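Local coordinates for protein cobalamin biosynthesis precorrin-6Y methylase (CbiE) (Archaeoglobus fulgidus, PDB 2BB3) that probably methylates precorrin-6Y in adenosylcobalamin biosynthesis, with S-adenosyl-L-methionine as the likely methyl donor, at residues A[158-171]-A[204-216]. Numbering follows the deposited sequence.
With SAH (S-adenosyl-L-homocysteine), chain C.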
ATOM      1  N   LEU A 158     -16.794  -0.272  11.220  1.00 58.49           N
ATOM      2  CA  LEU A 158     -16.431   0.663  12.278  1.00 58.19           C
ATOM      3  C   LEU A 158     -16.401   0.025  13.655  1.00 59.15           C
ATOM      4  O   LEU A 158     -15.939   0.631  14.623  1.00 57.18           O
ATOM      5  CB  LEU A 158     -17.363   1.871  12.277  1.00 57.46           C
ATOM      6  CG  LEU A 158     -16.963   2.967  11.287  1.00 57.52           C
ATOM      7  CD1 LEU A 158     -18.035   4.033  11.253  1.00 55.81           C
ATOM      8  CD2 LEU A 158     -15.610   3.575  11.684  1.00 53.52           C
ATOM      9  N   LYS A 159     -16.888  -1.206  13.743  1.00 61.01           N
ATOM     10  CA  LYS A 159     -16.865  -1.904  15.010  1.00 62.82           C
ATOM     11  C   LYS A 159     -15.460  -2.433  15.260  1.00 61.01           C
ATOM     12  O   LYS A 159     -15.030  -2.523  16.409  1.00 59.75           O
ATOM     13  CB  LYS A 159     -17.875  -3.053  15.009  1.00 68.82           C
ATOM     14  CG  LYS A 159     -19.315  -2.621  15.279  1.00 73.66           C
ATOM     15  CD  LYS A 159     -20.321  -3.720  14.910  1.00 79.27           C
ATOM     16  CE  LYS A 159     -20.077  -5.013  15.687  1.00 84.18           C
ATOM     17  NZ  LYS A 159     -20.927  -6.129  15.186  1.00 89.36           N
ATOM     18  N   TYR A 160     -14.726  -2.753  14.196  1.00 57.86           N
ATOM     19  CA  TYR A 160     -13.376  -3.281  14.378  1.00 56.05           C
ATOM     20  C   TYR A 160     -12.262  -2.529  13.656  1.00 51.98           C
ATOM     21  O   TYR A 160     -11.091  -2.877  13.808  1.00 50.56           O
ATOM     22  CB  TYR A 160     -13.334  -4.752  13.942  1.00 58.09           C
ATOM     23  CG  TYR A 160     -14.671  -5.445  14.019  1.00 61.64           C
ATOM     24  CD1 TYR A 160     -15.586  -5.349  12.971  1.00 62.01           C
ATOM     25  CD2 TYR A 160     -15.032  -6.182  15.149  1.00 61.47           C
ATOM     26  CE1 TYR A 160     -16.832  -5.969  13.047  1.00 64.11           C
ATOM     27  CE2 TYR A 160     -16.271  -6.808  15.234  1.00 62.09           C
ATOM     28  CZ  TYR A 160     -17.164  -6.697  14.185  1.00 63.69           C
ATOM     29  OH  TYR A 160     -18.399  -7.299  14.273  1.00 66.44           O
ATOM     30  N   ARG A 161     -12.612  -1.494  12.900  1.00 47.44           N
ATOM     31  CA  ARG A 161     -11.614  -0.763  12.133  1.00 42.02           C
ATOM     32  C   ARG A 161     -11.972   0.678  11.877  1.00 40.34           C
ATOM     33  O   ARG A 161     -13.148   1.045  11.864  1.00 37.21           O
ATOM     34  CB  ARG A 161     -11.443  -1.406  10.739  1.00 41.59           C
ATOM     35  CG  ARG A 161     -10.898  -2.810  10.725  1.00 38.60           C
ATOM     36  CD  ARG A 161      -9.481  -2.773  11.190  1.00 40.16           C
ATOM     37  NE  ARG A 161      -8.906  -4.101  11.339  1.00 37.74           N
ATOM     38  CZ  ARG A 161      -8.131  -4.679  10.436  1.00 39.61           C
ATOM     39  NH1 ARG A 161      -7.841  -4.043   9.299  1.00 34.89           N
ATOM     40  NH2 ARG A 161      -7.625  -5.879  10.697  1.00 36.22           N
ATOM     41  N   HIS A 162     -10.952   1.496  11.669  1.00 36.75           N
ATOM     42  CA  HIS A 162     -11.192   2.869  11.273  1.00 36.47           C
ATOM     43  C   HIS A 162     -11.527   2.664   9.800  1.00 35.02           C
ATOM     44  O   HIS A 162     -11.203   1.628   9.231  1.00 32.63           O
ATOM     45  CB  HIS A 162      -9.911   3.716  11.288  1.00 36.98           C
ATOM     46  CG  HIS A 162      -9.193   3.726  12.594  1.00 39.66           C
ATOM     47  ND1 HIS A 162      -9.796   4.084  13.774  1.00 37.70           N
ATOM     48  CD2 HIS A 162      -7.880   3.516  12.888  1.00 37.82           C
ATOM     49  CE1 HIS A 162      -8.895   4.105  14.743  1.00 39.61           C
ATOM     50  NE2 HIS A 162      -7.726   3.765  14.222  1.00 40.49           N
ATOM     51  N   LEU A 163     -12.163   3.640   9.182  1.00 36.20           N
ATOM     52  CA  LEU A 163     -12.442   3.538   7.764  1.00 35.21           C
ATOM     53  C   LEU A 163     -11.565   4.551   7.042  1.00 35.52           C
ATOM     54  O   LEU A 163     -11.342   5.658   7.527  1.00 32.75           O
ATOM     55  CB  LEU A 163     -13.913   3.839   7.457  1.00 35.58           C
ATOM     56  CG  LEU A 163     -14.952   2.810   7.915  1.00 37.97           C
ATOM     57  CD1 LEU A 163     -16.323   3.219   7.372  1.00 36.15           C
ATOM     58  CD2 LEU A 163     -14.581   1.415   7.409  1.00 36.82           C
ATOM     59  N   LEU A 164     -11.042   4.140   5.895  1.00 35.62           N
ATOM     60  CA  LEU A 164     -10.248   5.019   5.051  1.00 34.05           C
ATOM     61  C   LEU A 164     -11.039   4.910   3.743  1.00 32.48           C
ATOM     62  O   LEU A 164     -10.946   3.917   3.024  1.00 30.55           O
ATOM     63  CB  LEU A 164      -8.817   4.493   4.892  1.00 33.45           C
ATOM     64  CG  LEU A 164      -7.787   5.595   4.602  1.00 38.73           C
ATOM     65  CD1 LEU A 164      -7.738   6.567   5.775  1.00 36.66           C
ATOM     66  CD2 LEU A 164      -6.412   5.000   4.363  1.00 36.32           C
ATOM     67  N   ILE A 165     -11.838   5.930   3.453  1.00 33.72           N
ATOM     68  CA  ILE A 165     -12.689   5.920   2.272  1.00 33.71           C
ATOM     69  C   ILE A 165     -12.110   6.705   1.107  1.00 34.47           C
ATOM     70  O   ILE A 165     -11.755   7.861   1.255  1.00 36.04           O
ATOM     71  CB  ILE A 165     -14.078   6.526   2.613  1.00 32.20           C
ATOM     72  CG1 ILE A 165     -14.679   5.810   3.823  1.00 29.58           C
ATOM     73  CG2 ILE A 165     -15.011   6.424   1.412  1.00 28.87           C
ATOM     74  CD1 ILE A 165     -15.840   6.588   4.475  1.00 27.04           C
ATOM     75  N   LEU A 166     -11.997   6.068  -0.048  1.00 35.32           N
ATOM     76  CA  LEU A 166     -11.515   6.783  -1.220  1.00 36.10           C
ATOM     77  C   LEU A 166     -12.773   7.418  -1.792  1.00 35.18           C
ATOM     78  O   LEU A 166     -13.629   6.722  -2.339  1.00 32.07           O
ATOM     79  CB  LEU A 166     -10.866   5.828  -2.226  1.00 37.25           C
ATOM     80  CG  LEU A 166      -9.660   5.044  -1.689  1.00 39.08           C
ATOM     81  CD1 LEU A 166      -8.711   4.749  -2.805  1.00 42.05           C
ATOM     82  CD2 LEU A 166      -8.932   5.847  -0.649  1.00 41.88           C
ATOM     83  N   ALA A 167     -12.902   8.734  -1.651  1.00 32.24           N
ATOM     84  CA  ALA A 167     -14.100   9.390  -2.132  1.00 32.90           C
ATOM     85  C   ALA A 167     -13.856  10.478  -3.158  1.00 32.78           C
ATOM     86  O   ALA A 167     -12.728  10.889  -3.414  1.00 31.98           O
ATOM     87  CB  ALA A 167     -14.865   9.982  -0.937  1.00 29.29           C
ATOM     88  N   ASP A 168     -14.941  10.913  -3.779  1.00 36.78           N
ATOM     89  CA  ASP A 168     -14.869  12.008  -4.725  1.00 38.22           C
ATOM     90  C   ASP A 168     -15.889  12.980  -4.165  1.00 36.93           C
ATOM     91  O   ASP A 168     -16.511  12.660  -3.165  1.00 36.43           O
ATOM     92  CB  ASP A 168     -15.196  11.575  -6.161  1.00 37.88           C
ATOM     93  CG  ASP A 168     -16.578  10.999  -6.310  1.00 40.27           C
ATOM     94  OD1 ASP A 168     -17.445  11.261  -5.452  1.00 42.21           O
ATOM     95  OD2 ASP A 168     -16.800  10.295  -7.319  1.00 45.15           O
ATOM     96  N   SER A 169     -16.062  14.137  -4.798  1.00 38.08           N
ATOM     97  CA  SER A 169     -16.958  15.177  -4.311  1.00 40.31           C
ATOM     98  C   SER A 169     -18.423  14.790  -4.151  1.00 42.86           C
ATOM     99  O   SER A 169     -19.191  15.512  -3.512  1.00 44.05           O
ATOM    100  CB  SER A 169     -16.849  16.426  -5.209  1.00 42.16           C
ATOM    101  OG  SER A 169     -17.240  16.158  -6.554  1.00 44.87           O
ATOM    102  N   HIS A 170     -18.818  13.656  -4.713  1.00 44.35           N
ATOM    103  CA  HIS A 170     -20.210  13.230  -4.613  1.00 47.14           C
ATOM    104  C   HIS A 170     -20.473  12.222  -3.492  1.00 46.67           C
ATOM    105  O   HIS A 170     -21.566  11.673  -3.405  1.00 47.31           O
ATOM    106  CB  HIS A 170     -20.687  12.635  -5.947  1.00 48.57           C
ATOM    107  CG  HIS A 170     -20.287  13.442  -7.144  1.00 52.04           C
ATOM    108  ND1 HIS A 170     -19.213  13.103  -7.939  1.00 53.20           N
ATOM    109  CD2 HIS A 170     -20.789  14.590  -7.649  1.00 53.05           C
ATOM    110  CE1 HIS A 170     -19.069  14.016  -8.886  1.00 53.87           C
ATOM    111  NE2 HIS A 170     -20.010  14.927  -8.735  1.00 54.49           N
ATOM    112  N   PHE A 171     -19.487  11.965  -2.639  1.00 46.04           N
ATOM    113  CA  PHE A 171     -19.701  11.010  -1.554  1.00 45.40           C
ATOM    114  C   PHE A 171     -20.789  11.554  -0.633  1.00 47.76           C
ATOM    115  O   PHE A 171     -20.699  12.693  -0.160  1.00 47.25           O
ATOM    116  CB  PHE A 171     -18.429  10.783  -0.739  1.00 44.26           C
ATOM    117  CG  PHE A 171     -18.611   9.804   0.401  1.00 43.53           C
ATOM    118  CD1 PHE A 171     -18.452   8.434   0.202  1.00 41.85           C
ATOM    119  CD2 PHE A 171     -18.985  10.256   1.668  1.00 39.42           C
ATOM    120  CE1 PHE A 171     -18.660   7.525   1.247  1.00 43.65           C
ATOM    121  CE2 PHE A 171     -19.195   9.366   2.712  1.00 41.83           C
ATOM    122  CZ  PHE A 171     -19.035   7.997   2.507  1.00 44.22           C
ATOM    123  N   LEU A 204     -17.701  18.610   1.144  1.00 49.77           N
ATOM    124  CA  LEU A 204     -16.665  18.048   0.301  1.00 48.90           C
ATOM    125  C   LEU A 204     -16.516  18.990  -0.872  1.00 47.80           C
ATOM    126  O   LEU A 204     -17.465  19.680  -1.227  1.00 48.49           O
ATOM    127  CB  LEU A 204     -17.062  16.663  -0.203  1.00 47.76           C
ATOM    128  CG  LEU A 204     -17.253  15.617   0.893  1.00 48.34           C
ATOM    129  CD1 LEU A 204     -17.483  14.258   0.247  1.00 49.68           C
ATOM    130  CD2 LEU A 204     -16.042  15.605   1.810  1.00 46.64           C
ATOM    131  N   GLU A 205     -15.332  19.031  -1.469  1.00 47.51           N
ATOM    132  CA  GLU A 205     -15.126  19.900  -2.612  1.00 47.83           C
ATOM    133  C   GLU A 205     -14.152  19.342  -3.630  1.00 45.50           C
ATOM    134  O   GLU A 205     -14.072  19.846  -4.743  1.00 47.17           O
ATOM    135  CB  GLU A 205     -14.681  21.304  -2.158  1.00 51.30           C
ATOM    136  CG  GLU A 205     -13.570  21.346  -1.131  1.00 55.57           C
ATOM    137  CD  GLU A 205     -13.371  22.752  -0.533  1.00 61.66           C
ATOM    138  OE1 GLU A 205     -14.350  23.323   0.020  1.00 62.21           O
ATOM    139  OE2 GLU A 205     -12.239  23.290  -0.617  1.00 62.40           O
ATOM    140  N   SER A 206     -13.420  18.298  -3.272  1.00 41.48           N
ATOM    141  CA  SER A 206     -12.461  17.725  -4.209  1.00 36.29           C
ATOM    142  C   SER A 206     -12.778  16.282  -4.573  1.00 36.42           C
ATOM    143  O   SER A 206     -13.254  15.505  -3.730  1.00 34.72           O
ATOM    144  CB  SER A 206     -11.061  17.770  -3.616  1.00 33.86           C
ATOM    145  OG  SER A 206     -10.137  17.197  -4.514  1.00 36.97           O
ATOM    146  N   ASP A 207     -12.522  15.915  -5.825  1.00 33.97           N
ATOM    147  CA  ASP A 207     -12.753  14.536  -6.239  1.00 35.35           C
ATOM    148  C   ASP A 207     -11.612  13.619  -5.802  1.00 35.41           C
ATOM    149  O   ASP A 207     -11.675  12.409  -5.985  1.00 35.37           O
ATOM    150  CB  ASP A 207     -12.954  14.448  -7.745  1.00 35.51           C
ATOM    151  CG  ASP A 207     -14.314  14.971  -8.167  1.00 40.12           C
ATOM    152  OD1 ASP A 207     -15.277  14.808  -7.371  1.00 35.32           O
ATOM    153  OD2 ASP A 207     -14.419  15.535  -9.278  1.00 40.84           O
ATOM    154  N   TYR A 208     -10.572  14.211  -5.227  1.00 33.94           N
ATOM    155  CA  TYR A 208      -9.445  13.441  -4.714  1.00 35.63           C
ATOM    156  C   TYR A 208      -9.483  13.603  -3.204  1.00 34.54           C
ATOM    157  O   TYR A 208      -8.653  14.306  -2.619  1.00 33.69           O
ATOM    158  CB  TYR A 208      -8.129  13.978  -5.272  1.00 33.13           C
ATOM    159  CG  TYR A 208      -8.091  13.900  -6.773  1.00 36.36           C
ATOM    160  CD1 TYR A 208      -8.373  15.021  -7.554  1.00 35.97           C
ATOM    161  CD2 TYR A 208      -7.875  12.681  -7.418  1.00 36.20           C
ATOM    162  CE1 TYR A 208      -8.457  14.927  -8.943  1.00 38.40           C
ATOM    163  CE2 TYR A 208      -7.958  12.574  -8.810  1.00 35.89           C
ATOM    164  CZ  TYR A 208      -8.254  13.699  -9.558  1.00 37.42           C
ATOM    165  OH  TYR A 208      -8.397  13.606 -10.917  1.00 37.36           O
ATOM    166  N   THR A 209     -10.462  12.956  -2.582  1.00 34.00           N
ATOM    167  CA  THR A 209     -10.640  13.068  -1.138  1.00 35.54           C
ATOM    168  C   THR A 209     -10.589  11.747  -0.403  1.00 34.77           C
ATOM    169  O   THR A 209     -11.328  10.811  -0.717  1.00 33.22           O
ATOM    170  CB  THR A 209     -12.006  13.736  -0.809  1.00 34.24           C
ATOM    171  OG1 THR A 209     -12.050  15.030  -1.422  1.00 39.46           O
ATOM    172  CG2 THR A 209     -12.179  13.916   0.687  1.00 35.03           C
ATOM    173  N   ILE A 210      -9.704  11.647   0.574  1.00 32.75           N
ATOM    174  CA  ILE A 210      -9.685  10.427   1.347  1.00 32.95           C
ATOM    175  C   ILE A 210     -10.349  10.828   2.644  1.00 32.18           C
ATOM    176  O   ILE A 210     -10.039  11.877   3.204  1.00 30.37           O
ATOM    177  CB  ILE A 210      -8.258   9.862   1.518  1.00 32.60           C
ATOM    178  CG1 ILE A 210      -7.834   9.171   0.203  1.00 32.21           C
ATOM    179  CG2 ILE A 210      -8.233   8.850   2.666  1.00 30.45           C
ATOM    180  CD1 ILE A 210      -6.425   8.661   0.187  1.00 31.12           C
ATOM    181  N   ILE A 211     -11.311  10.021   3.085  1.00 33.25           N
ATOM    182  CA  ILE A 211     -12.070  10.329   4.302  1.00 33.93           C
ATOM    183  C   ILE A 211     -11.690   9.379   5.424  1.00 33.69           C
ATOM    184  O   ILE A 211     -11.982   8.203   5.337  1.00 35.40           O
ATOM    185  CB  ILE A 211     -13.586  10.188   4.044  1.00 30.98           C
ATOM    186  CG1 ILE A 211     -14.035  11.199   2.979  1.00 30.47           C
ATOM    187  CG2 ILE A 211     -14.358  10.359   5.352  1.00 31.80           C
ATOM    188  CD1 ILE A 211     -15.557  11.149   2.667  1.00 29.11           C
ATOM    189  N   PHE A 212     -11.043   9.886   6.466  1.00 34.34           N
ATOM    190  CA  PHE A 212     -10.647   9.042   7.588  1.00 36.50           C
ATOM    191  C   PHE A 212     -11.702   9.091   8.691  1.00 36.27           C
ATOM    192  O   PHE A 212     -12.021  10.162   9.196  1.00 37.83           O
ATOM    193  CB  PHE A 212      -9.290   9.492   8.158  1.00 35.47           C
ATOM    194  CG  PHE A 212      -8.833   8.681   9.334  1.00 34.35           C
ATOM    195  CD1 PHE A 212      -8.562   7.319   9.193  1.00 34.51           C
ATOM    196  CD2 PHE A 212      -8.684   9.269  10.588  1.00 32.09           C
ATOM    197  CE1 PHE A 212      -8.153   6.557  10.282  1.00 33.45           C
ATOM    198  CE2 PHE A 212      -8.273   8.510  11.694  1.00 33.41           C
ATOM    199  CZ  PHE A 212      -8.006   7.154  11.539  1.00 34.41           C
ATOM    200  N   VAL A 213     -12.241   7.927   9.052  1.00 37.29           N
ATOM    201  CA  VAL A 213     -13.249   7.816  10.107  1.00 38.78           C
ATOM    202  C   VAL A 213     -12.714   6.872  11.200  1.00 42.84           C
ATOM    203  O   VAL A 213     -12.643   5.654  10.992  1.00 41.97           O
ATOM    204  CB  VAL A 213     -14.576   7.227   9.558  1.00 37.84           C
ATOM    205  CG1 VAL A 213     -15.695   7.462  10.557  1.00 35.94           C
ATOM    206  CG2 VAL A 213     -14.916   7.836   8.190  1.00 36.65           C
ATOM    207  N   GLU A 214     -12.346   7.423  12.357  1.00 46.48           N
ATOM    208  CA  GLU A 214     -11.833   6.601  13.460  1.00 52.22           C
ATOM    209  C   GLU A 214     -12.885   5.625  13.938  1.00 52.89           C
ATOM    210  O   GLU A 214     -14.067   5.953  13.975  1.00 50.14           O
ATOM    211  CB  GLU A 214     -11.381   7.454  14.663  1.00 57.15           C
ATOM    212  CG  GLU A 214     -10.319   8.499  14.366  1.00 63.42           C
ATOM    213  CD  GLU A 214      -9.486   8.865  15.601  1.00 66.54           C
ATOM    214  OE1 GLU A 214      -8.837   9.942  15.603  1.00 66.98           O
ATOM    215  OE2 GLU A 214      -9.475   8.061  16.566  1.00 69.05           O
ATOM    216  N   ARG A 215     -12.456   4.430  14.318  1.00 57.48           N
ATOM    217  CA  ARG A 215     -13.403   3.432  14.779  1.00 63.36           C
ATOM    218  C   ARG A 215     -14.112   3.894  16.044  1.00 66.57           C
ATOM    219  O   ARG A 215     -13.510   4.480  16.931  1.00 63.01           O
ATOM    220  CB  ARG A 215     -12.709   2.072  15.013  1.00 65.44           C
ATOM    221  CG  ARG A 215     -11.579   2.055  16.026  1.00 68.62           C
ATOM    222  CD  ARG A 215     -11.087   0.618  16.313  1.00 70.37           C
ATOM    223  NE  ARG A 215     -12.140  -0.245  16.849  1.00 74.58           N
ATOM    224  CZ  ARG A 215     -11.980  -1.522  17.196  1.00 78.09           C
ATOM    225  NH1 ARG A 215     -13.010  -2.215  17.673  1.00 79.59           N
ATOM    226  NH2 ARG A 215     -10.799  -2.112  17.070  1.00 79.27           N
ATOM    227  N   GLU A 216     -15.418   3.664  16.081  1.00 73.44           N
ATOM    228  CA  GLU A 216     -16.221   4.023  17.237  1.00 80.44           C
ATOM    229  C   GLU A 216     -15.933   2.914  18.249  1.00 82.99           C
ATOM    230  O   GLU A 216     -16.575   1.862  18.264  1.00 82.12           O
ATOM    231  CB  GLU A 216     -17.687   4.118  16.823  1.00 84.17           C
ATOM    232  CG  GLU A 216     -17.886   5.186  15.734  1.00 86.09           C
ATOM    233  CD  GLU A 216     -19.334   5.505  15.416  1.00 88.11           C
ATOM    234  OE1 GLU A 216     -20.035   4.632  14.852  1.00 89.50           O
ATOM    235  OE2 GLU A 216     -19.767   6.640  15.731  1.00 89.35           O
TER
HETATM  236  N   SAH C 201      -5.075   3.839  -7.777  1.00 34.82           N
HETATM  237  CA  SAH C 201      -5.196   4.982  -6.965  1.00 35.15           C
HETATM  238  CB  SAH C 201      -6.654   5.270  -6.610  1.00 36.69           C
HETATM  239  CG  SAH C 201      -7.740   5.501  -7.652  1.00 37.97           C
HETATM  240  SD  SAH C 201      -9.439   5.483  -7.148  1.00 40.17           S
HETATM  241  C   SAH C 201      -4.282   4.816  -5.806  1.00 36.43           C
HETATM  242  O   SAH C 201      -4.180   5.822  -5.226  1.00 37.81           O
HETATM  243  OXT SAH C 201      -3.779   3.761  -5.532  1.00 38.62           O
HETATM  244  C5' SAH C 201      -9.381   7.251  -7.090  1.00 41.59           C
HETATM  245  C4' SAH C 201      -9.548   7.850  -5.705  1.00 40.98           C
HETATM  246  O4' SAH C 201      -8.401   7.850  -4.951  1.00 38.14           O
HETATM  247  C3' SAH C 201     -10.135   9.226  -5.632  1.00 39.84           C
HETATM  248  O3' SAH C 201     -11.494   9.268  -5.754  1.00 39.85           O
HETATM  249  C2' SAH C 201      -9.663   9.643  -4.287  1.00 39.34           C
HETATM  250  O2' SAH C 201     -10.538   9.301  -3.301  1.00 38.44           O
HETATM  251  C1' SAH C 201      -8.397   8.892  -4.086  1.00 38.14           C
HETATM  252  N9  SAH C 201      -7.257   9.712  -4.422  1.00 39.17           N
HETATM  253  C8  SAH C 201      -6.499   9.545  -5.462  1.00 35.42           C
HETATM  254  N7  SAH C 201      -5.525  10.386  -5.478  1.00 38.20           N
HETATM  255  C5  SAH C 201      -5.635  11.116  -4.436  1.00 36.02           C
HETATM  256  C6  SAH C 201      -4.877  12.136  -3.968  1.00 36.43           C
HETATM  257  N6  SAH C 201      -3.840  12.588  -4.575  1.00 31.50           N
HETATM  258  N1  SAH C 201      -5.230  12.701  -2.832  1.00 38.33           N
HETATM  259  C2  SAH C 201      -6.313  12.277  -2.175  1.00 37.26           C
HETATM  260  N3  SAH C 201      -7.025  11.279  -2.646  1.00 37.45           N
HETATM  261  C4  SAH C 201      -6.711  10.707  -3.762  1.00 35.91           C
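His-162 reaches across to Phe-212 and Arg-215 where strand 162-167 begins and the chain leaves strand 209-213. Its CB lies 3.5 Å from CE1 of Phe-212. CZ of Phe-212 lies over one face of the imidazole, offset toward the rim, near CG and CD2. The edge of Phe-212 points at the face of His-162, planes at 65°. ND1 accepts the backbone N-H of Arg-215 at 2.7 Å, in the ring plane and nearly straight. CE1 packs against CG of Arg-215. With CG anti to the carbonyl carbon (chi1 -56°) and the ring turned by chi2 of -55°, ND1 faces this N-H. A leucine here would probably leave Arg-215 N without its acceptor and Phe-212 without its aromatic partner. The two strands run antiparallel, with hydrogen-bonded pairs at Leu-163/Val-213, Ile-165/Ile-211 and Ala-167/Thr-209. They are adjacent in the mixed sheet of the tetrapyrrole methylase fold; strand 140-144 flanks one and strand 180-185 the other. Leu-164, Leu-166, Ile-210 and Phe-212 line the face under helix 125-133. There Leu-164 CD1 meets the edge of Phe-212 at CD1, 3.6 Å away. Leu-166 and Ile-210 lie side by side, CD2 to CG1. On the other face CD1 of Ile-211 touches CB of Ala-167 and makes an off-centre CH-pi contact with the Phe-171 ring. Past the strands, Asp-207 OD1 takes two donors from Ser-169. The backbone N comes at 2.8 Å on the anti lone pair; OG comes at 2.5 Å from the syn side, tilted out of the carboxylate plane. This ties the Asp-168 to Phe-171 turn to the 204-208 loop. S-adenosyl-L-homocysteine binds at this end. Its O2' is 2.7 Å from Ala-167 O and 3.1 Å from Thr-209 O, and Ile-210 CG1 packs against adenine N3.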